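Local coordinates for prophenoloxidase b (PDB 3WKY), which probably oxidises phenols to quinones at a type 3 dicopper centre once the hemolymph proenzyme has been activated, at residues A[417-422]-A[633-638]. Residues are numbered along the deposited sequence; the frame is centred on the assembly and turned at random.
With NAG (2-acetamido-2-deoxy-beta-D-glucopyranose), chain E.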
loop_
_atom_site.group_PDB
_atom_site.type_symbol
_atom_site.label_atom_id
_atom_site.label_comp_id
_atom_site.label_asym_id
_atom_site.label_seq_id
_atom_site.Cartn_x
_atom_site.Cartn_y
_atom_site.Cartn_z
ATOM N N ARG A 417 -41.372 15.215 -32.856
ATOM C CA ARG A 417 -41.202 15.609 -34.250
ATOM C C ARG A 417 -39.912 15.037 -34.836
ATOM O O ARG A 417 -39.869 14.646 -36.002
ATOM C CB ARG A 417 -41.209 17.133 -34.381
ATOM C CG ARG A 417 -41.165 17.635 -35.816
ATOM C CD ARG A 417 -42.410 17.194 -36.587
ATOM N NE ARG A 417 -42.331 17.530 -38.007
ATOM C CZ ARG A 417 -41.922 16.691 -38.956
ATOM N NH1 ARG A 417 -41.883 17.091 -40.219
ATOM N NH2 ARG A 417 -41.546 15.456 -38.644
ATOM N N GLN A 418 -38.849 14.992 -34.027
ATOM C CA GLN A 418 -37.579 14.456 -34.507
ATOM C C GLN A 418 -37.623 12.948 -34.744
ATOM O O GLN A 418 -36.735 12.401 -35.407
ATOM C CB GLN A 418 -36.423 14.799 -33.536
ATOM C CG GLN A 418 -35.981 16.256 -33.588
ATOM C CD GLN A 418 -34.875 16.538 -32.593
ATOM O OE1 GLN A 418 -34.977 16.160 -31.429
ATOM N NE2 GLN A 418 -33.824 17.205 -33.042
ATOM N N LEU A 419 -38.645 12.276 -34.209
ATOM C CA LEU A 419 -38.746 10.819 -34.330
ATOM C C LEU A 419 -39.931 10.388 -35.204
ATOM O O LEU A 419 -40.056 9.217 -35.542
ATOM C CB LEU A 419 -38.908 10.158 -32.961
ATOM C CG LEU A 419 -37.716 10.303 -32.010
ATOM C CD1 LEU A 419 -38.077 9.707 -30.654
ATOM C CD2 LEU A 419 -36.502 9.605 -32.602
ATOM N N SER A 420 -40.787 11.340 -35.536
ATOM C CA SER A 420 -42.008 11.018 -36.278
ATOM C C SER A 420 -41.705 10.704 -37.744
ATOM O O SER A 420 -40.691 11.121 -38.295
ATOM C CB SER A 420 -43.019 12.159 -36.176
ATOM O OG SER A 420 -42.525 13.323 -36.812
ATOM N N GLY A 421 -42.595 9.936 -38.372
ATOM C CA GLY A 421 -42.405 9.554 -39.763
ATOM C C GLY A 421 -43.730 9.220 -40.431
ATOM O O GLY A 421 -44.682 8.837 -39.753
ATOM N N ASN A 422 -43.784 9.346 -41.755
ATOM C CA ASN A 422 -45.020 9.072 -42.494
ATOM C C ASN A 422 -45.244 7.580 -42.744
ATOM O O ASN A 422 -46.372 7.146 -42.995
ATOM C CB ASN A 422 -45.015 9.827 -43.831
ATOM C CG ASN A 422 -45.250 11.320 -43.666
ATOM O OD1 ASN A 422 -46.304 11.742 -43.198
ATOM N ND2 ASN A 422 -44.273 12.124 -44.059
ATOM N N GLY A 633 -25.806 6.875 -36.020
ATOM C CA GLY A 633 -26.374 5.983 -35.028
ATOM C C GLY A 633 -27.754 6.403 -34.537
ATOM O O GLY A 633 -28.327 5.738 -33.677
ATOM N N TYR A 634 -28.278 7.498 -35.081
ATOM C CA TYR A 634 -29.614 7.987 -34.739
ATOM C C TYR A 634 -30.627 6.878 -34.976
ATOM O O TYR A 634 -30.511 6.130 -35.949
ATOM C CB TYR A 634 -29.939 9.217 -35.594
ATOM C CG TYR A 634 -31.418 9.532 -35.791
ATOM C CD1 TYR A 634 -32.124 8.993 -36.854
ATOM C CD2 TYR A 634 -32.079 10.422 -34.948
ATOM C CE1 TYR A 634 -33.465 9.302 -37.055
ATOM C CE2 TYR A 634 -33.434 10.733 -35.145
ATOM C CZ TYR A 634 -34.107 10.173 -36.201
ATOM O OH TYR A 634 -35.453 10.476 -36.407
ATOM N N PRO A 635 -31.614 6.746 -34.076
ATOM C CA PRO A 635 -31.858 7.591 -32.903
ATOM C C PRO A 635 -31.312 6.980 -31.607
ATOM O O PRO A 635 -31.625 7.476 -30.524
ATOM C CB PRO A 635 -33.385 7.593 -32.830
ATOM C CG PRO A 635 -33.759 6.209 -33.276
ATOM C CD PRO A 635 -32.702 5.767 -34.274
ATOM N N LEU A 636 -30.496 5.938 -31.722
ATOM C CA LEU A 636 -30.141 5.119 -30.568
ATOM C C LEU A 636 -28.800 5.506 -29.923
ATOM O O LEU A 636 -28.063 4.640 -29.452
ATOM C CB LEU A 636 -30.130 3.641 -30.962
ATOM C CG LEU A 636 -31.486 3.151 -31.501
ATOM C CD1 LEU A 636 -31.381 1.695 -31.923
ATOM C CD2 LEU A 636 -32.567 3.336 -30.446
ATOM N N GLU A 637 -28.492 6.801 -29.909
ATOM C CA GLU A 637 -27.349 7.286 -29.138
ATOM C C GLU A 637 -27.755 8.388 -28.166
ATOM O O GLU A 637 -26.896 9.020 -27.559
ATOM C CB GLU A 637 -26.200 7.752 -30.051
ATOM C CG GLU A 637 -26.640 8.227 -31.446
ATOM C CD GLU A 637 -27.483 9.483 -31.402
ATOM O OE1 GLU A 637 -28.732 9.367 -31.495
ATOM O OE2 GLU A 637 -26.904 10.591 -31.307
ATOM N N ARG A 638 -29.059 8.609 -27.992
ATOM C CA ARG A 638 -29.510 9.580 -26.989
ATOM C C ARG A 638 -30.359 8.946 -25.900
ATOM O O ARG A 638 -30.985 7.906 -26.101
ATOM C CB ARG A 638 -30.315 10.739 -27.614
ATOM C CG ARG A 638 -29.478 11.746 -28.386
ATOM C CD ARG A 638 -30.204 13.070 -28.574
ATOM N NE ARG A 638 -29.646 13.825 -29.696
ATOM C CZ ARG A 638 -30.172 14.947 -30.178
ATOM N NH1 ARG A 638 -31.263 15.473 -29.622
ATOM N NH2 ARG A 638 -29.612 15.537 -31.220
HETATM C C1 NAG E . -44.721 13.496 -44.030
HETATM C C2 NAG E . -44.068 14.320 -42.905
HETATM C C3 NAG E . -43.787 15.796 -43.216
HETATM C C4 NAG E . -43.734 16.140 -44.699
HETATM C C5 NAG E . -44.865 15.432 -45.413
HETATM C C6 NAG E . -44.935 15.855 -46.877
HETATM C C7 NAG E . -44.801 13.408 -40.739
HETATM C C8 NAG E . -46.065 12.765 -40.246
HETATM N N2 NAG E . -44.930 14.290 -41.731
HETATM O O3 NAG E . -42.555 16.154 -42.630
HETATM O O4 NAG E . -43.862 17.533 -44.881
HETATM O O5 NAG E . -44.598 14.056 -45.324
HETATM O O6 NAG E . -43.676 15.647 -47.483
HETATM O O7 NAG E . -43.726 13.110 -40.219
#
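Within the hemocyanin Ig-like domain, the short, weakly bonded helix 416-419 is tied to the loop that follows strand 588-598. Y634 and Q418 make the tie. Y634 OH donates to Q418 O at 2.5 Å, lying in the carbonyl plane with a C=O...donor angle of 156°. The acceptor is a backbone oxygen, which lies at the edge of the tyrosine ring and in its plane. CG of Y634 stands anti to its own N (chi1 157°), which sends the ring across to 417-422. The peptide before P635 is cis, and P635 CB rests over one ring face, offset toward the rim. L419 adds an apolar contact: its CD2 is 3.7 Å from P635 CB and 4.1 Å from Y634 CE2. In this hemocyanin-type fold the loop lies on the domain's β-sheet, with Y634 and P635 both touching M595. Q418 OE1 is 4.2 Å from R638 NH1; OE1 accepts from T415 N, and NH1 donates to P412 O. N326 OD1 accepts from both Q418 NE2 and R638 NH2, and Q418 NE2 also donates to L684 O of the second subunit. Further along the chain, N422 ND2 carries the N-linked NAG, and R417 NH1 gives a weak 2.7 Å hydrogen bond to NAG O3.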